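PDB 3HJV: malonyl Coa-acyl carrier protein transacylase, which probably transfers the malonyl group from malonyl-CoA to acyl carrier protein, supplying the extender unit for fatty acid synthesis. Local coordinates for residues E40-L45 against F112-K117. Residues are numbered along the deposited sequence; the frame is centred on the assembly and turned at random.
Sequences EASEVL and FKQAIK
The F112 ring meets E40 with its edge, where E40 CB lies in the ring plane, 4.0 Å from F112 CE2; I116 CG1, of the ring's own helix, lies over one face, away from the ring centre. The E40 carboxylate, its plane turned 52° from the ring's, approaches obliquely with OE1 3.6 Å from F112 CD2. R80 ties this pair together, forming a salt bridge with E40 OE1 and a cation-pi contact with F112. Next to the ring, A41 CB packs against I116 CD1 at 3.7 Å. The other branch of I116, CG2, anti to the backbone N, reaches L45, lying 3.7 Å from L45 CD2, with the two side chains crossing at about a right angle. Toward the more exposed side, V44 CG2 sits 3.5 Å from K113 CB, and the K113 chain runs past the E40 carbonyl, K113 CD 4.0 Å from E40 O, before bending; the charged ends of E40 and K113 do not touch. This helix-to-helix packing within the acyl transferase domain joins helices 32-45 and 112-128, whose local axes approach to 9.0 Å and cross at -49°; helix 64-84 backs the buried side through P69, L72 and V76, and V105 of helix 98-106 also touches F112.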
ATOM      1  N   GLU A  40      12.316 -13.910  15.736  1.00 13.22           N
ATOM      2  CA  GLU A  40      11.352 -14.498  16.683  1.00 13.38           C
ATOM      3  C   GLU A  40      10.005 -14.714  16.004  1.00 13.41           C
ATOM      4  O   GLU A  40       9.420 -15.764  16.153  1.00 12.63           O
ATOM      5  CB  GLU A  40      11.179 -13.632  17.930  1.00 13.83           C
ATOM      6  CG  GLU A  40      12.382 -13.640  18.817  1.00 17.93           C
ATOM      7  CD  GLU A  40      12.351 -12.594  19.927  1.00 23.60           C
ATOM      8  OE1 GLU A  40      11.417 -11.766  20.035  1.00 22.88           O
ATOM      9  OE2 GLU A  40      13.335 -12.592  20.696  1.00 30.76           O
ATOM     10  N   ALA A  41       9.531 -13.737  15.224  1.00 13.13           N
ATOM     11  CA  ALA A  41       8.295 -13.909  14.473  1.00 13.21           C
ATOM     12  C   ALA A  41       8.393 -15.066  13.486  1.00 13.36           C
ATOM     13  O   ALA A  41       7.474 -15.871  13.330  1.00 13.01           O
ATOM     14  CB  ALA A  41       7.923 -12.603  13.738  1.00 13.22           C
ATOM     15  N   SER A  42       9.502 -15.121  12.773  1.00 13.18           N
ATOM     16  CA  SER A  42       9.726 -16.167  11.781  1.00 13.93           C
ATOM     17  C   SER A  42       9.696 -17.588  12.377  1.00 14.39           C
ATOM     18  O   SER A  42       9.218 -18.521  11.721  1.00 14.40           O
ATOM     19  CB  SER A  42      11.046 -15.925  11.067  1.00 13.32           C
ATOM     20  OG  SER A  42      11.014 -14.721  10.329  1.00 13.33           O
ATOM     21  N   GLU A  43      10.239 -17.730  13.580  0.70 14.62           N
ATOM     22  CA  GLU A  43      10.213 -18.999  14.316  0.70 15.42           C
ATOM     23  C   GLU A  43       8.769 -19.492  14.436  0.70 15.75           C
ATOM     24  O   GLU A  43       8.475 -20.659  14.173  0.70 16.62           O
ATOM     25  CB  GLU A  43      10.847 -18.793  15.703  0.70 15.56           C
ATOM     26  CG  GLU A  43      12.357 -18.565  15.616  0.70 18.24           C
ATOM     27  CD  GLU A  43      13.014 -17.882  16.829  0.70 22.36           C
ATOM     28  OE1 GLU A  43      12.449 -17.835  17.947  0.70 24.09           O
ATOM     29  OE2 GLU A  43      14.154 -17.391  16.644  0.70 25.49           O
ATOM     30  N   VAL A  44       7.865 -18.581  14.779  1.00 15.46           N
ATOM     31  CA  VAL A  44       6.449 -18.876  14.987  1.00 16.89           C
ATOM     32  C   VAL A  44       5.701 -19.147  13.683  1.00 16.29           C
ATOM     33  O   VAL A  44       4.839 -20.020  13.612  1.00 16.60           O
ATOM     34  CB  VAL A  44       5.719 -17.643  15.659  1.00 18.02           C
ATOM     35  CG1 VAL A  44       4.206 -17.873  15.705  1.00 20.49           C
ATOM     36  CG2 VAL A  44       6.275 -17.346  17.049  1.00 20.38           C
ATOM     37  N   LEU A  45       6.032 -18.358  12.655  1.00 14.88           N
ATOM     38  CA  LEU A  45       5.335 -18.394  11.379  1.00 14.37           C
ATOM     39  C   LEU A  45       5.782 -19.504  10.458  1.00 14.33           C
ATOM     40  O   LEU A  45       5.002 -19.930   9.633  1.00 15.67           O
ATOM     41  CB  LEU A  45       5.504 -17.053  10.651  1.00 14.73           C
ATOM     42  CG  LEU A  45       4.919 -15.836  11.374  1.00 12.83           C
ATOM     43  CD1 LEU A  45       5.354 -14.524  10.695  1.00 13.01           C
ATOM     44  CD2 LEU A  45       3.405 -15.944  11.426  1.00 15.48           C
ATOM     45  N   PHE A 112       5.112 -11.640  22.812  1.00 14.22           N
ATOM     46  CA  PHE A 112       5.301 -11.310  21.400  1.00 13.58           C
ATOM     47  C   PHE A 112       5.100 -12.481  20.448  1.00 13.24           C
ATOM     48  O   PHE A 112       4.359 -12.364  19.488  1.00 12.63           O
ATOM     49  CB  PHE A 112       6.680 -10.656  21.166  1.00 13.89           C
ATOM     50  CG  PHE A 112       6.998 -10.407  19.713  1.00 12.32           C
ATOM     51  CD1 PHE A 112       6.268  -9.492  18.969  1.00 12.77           C
ATOM     52  CD2 PHE A 112       8.017 -11.100  19.084  1.00 12.82           C
ATOM     53  CE1 PHE A 112       6.547  -9.290  17.627  1.00 14.52           C
ATOM     54  CE2 PHE A 112       8.302 -10.882  17.737  1.00 13.66           C
ATOM     55  CZ  PHE A 112       7.577  -9.975  17.011  1.00 12.79           C
ATOM     56  N   LYS A 113       5.739 -13.610  20.723  1.00 13.76           N
ATOM     57  CA  LYS A 113       5.601 -14.768  19.853  1.00 14.23           C
ATOM     58  C   LYS A 113       4.163 -15.285  19.818  1.00 14.55           C
ATOM     59  O   LYS A 113       3.668 -15.647  18.740  1.00 14.73           O
ATOM     60  CB  LYS A 113       6.610 -15.854  20.242  1.00 14.70           C
ATOM     61  CG  LYS A 113       8.028 -15.453  19.893  1.00 16.33           C
ATOM     62  CD  LYS A 113       9.020 -16.631  20.006  1.00 21.68           C
ATOM     63  CE  LYS A 113       9.192 -17.111  21.426  1.00 24.87           C
ATOM     64  NZ  LYS A 113       9.737 -16.048  22.330  1.00 26.94           N
ATOM     65  N   GLN A 114       3.476 -15.302  20.967  1.00 14.11           N
ATOM     66  CA  GLN A 114       2.047 -15.692  20.973  1.00 15.00           C
ATOM     67  C   GLN A 114       1.185 -14.712  20.161  1.00 13.81           C
ATOM     68  O   GLN A 114       0.273 -15.150  19.418  1.00 14.42           O
ATOM     69  CB  GLN A 114       1.525 -15.857  22.402  1.00 15.38           C
ATOM     70  CG  GLN A 114       2.114 -17.107  23.057  1.00 17.69           C
ATOM     71  CD  GLN A 114       1.526 -17.415  24.417  1.00 22.36           C
ATOM     72  OE1 GLN A 114       1.172 -16.511  25.163  1.00 23.61           O
ATOM     73  NE2 GLN A 114       1.396 -18.714  24.740  1.00 23.79           N
ATOM     74  N   ALA A 115       1.502 -13.418  20.259  1.00 13.51           N
ATOM     75  CA  ALA A 115       0.784 -12.367  19.501  1.00 12.97           C
ATOM     76  C   ALA A 115       0.961 -12.541  18.006  1.00 12.85           C
ATOM     77  O   ALA A 115       0.045 -12.287  17.232  1.00 12.26           O
ATOM     78  CB  ALA A 115       1.219 -10.961  19.921  1.00 12.85           C
ATOM     79  N   ILE A 116       2.165 -12.896  17.587  1.00 12.72           N
ATOM     80  CA  ILE A 116       2.430 -13.128  16.157  1.00 12.93           C
ATOM     81  C   ILE A 116       1.523 -14.245  15.630  1.00 13.50           C
ATOM     82  O   ILE A 116       0.926 -14.099  14.562  1.00 12.60           O
ATOM     83  CB  ILE A 116       3.913 -13.444  15.896  1.00 11.26           C
ATOM     84  CG1 ILE A 116       4.775 -12.183  15.994  1.00 10.83           C
ATOM     85  CG2 ILE A 116       4.101 -14.079  14.519  1.00 12.33           C
ATOM     86  CD1 ILE A 116       4.645 -11.146  14.809  1.00 12.73           C
ATOM     87  N   LYS A 117       1.434 -15.353  16.370  0.50 13.76           N
ATOM     88  CA  LYS A 117       0.551 -16.472  16.002  0.50 14.26           C
ATOM     89  C   LYS A 117      -0.898 -16.015  15.951  0.50 13.84           C
ATOM     90  O   LYS A 117      -1.628 -16.330  15.017  0.50 13.80           O
ATOM     91  CB  LYS A 117       0.638 -17.612  17.025  0.50 15.12           C
ATOM     92  CG  LYS A 117       1.600 -18.741  16.704  0.50 17.61           C
ATOM     93  CD  LYS A 117       1.359 -19.902  17.686  0.50 19.33           C
ATOM     94  CE  LYS A 117       2.115 -21.184  17.351  0.50 20.02           C
ATOM     95  NZ  LYS A 117       3.575 -21.040  17.400  0.50 20.51           N
TER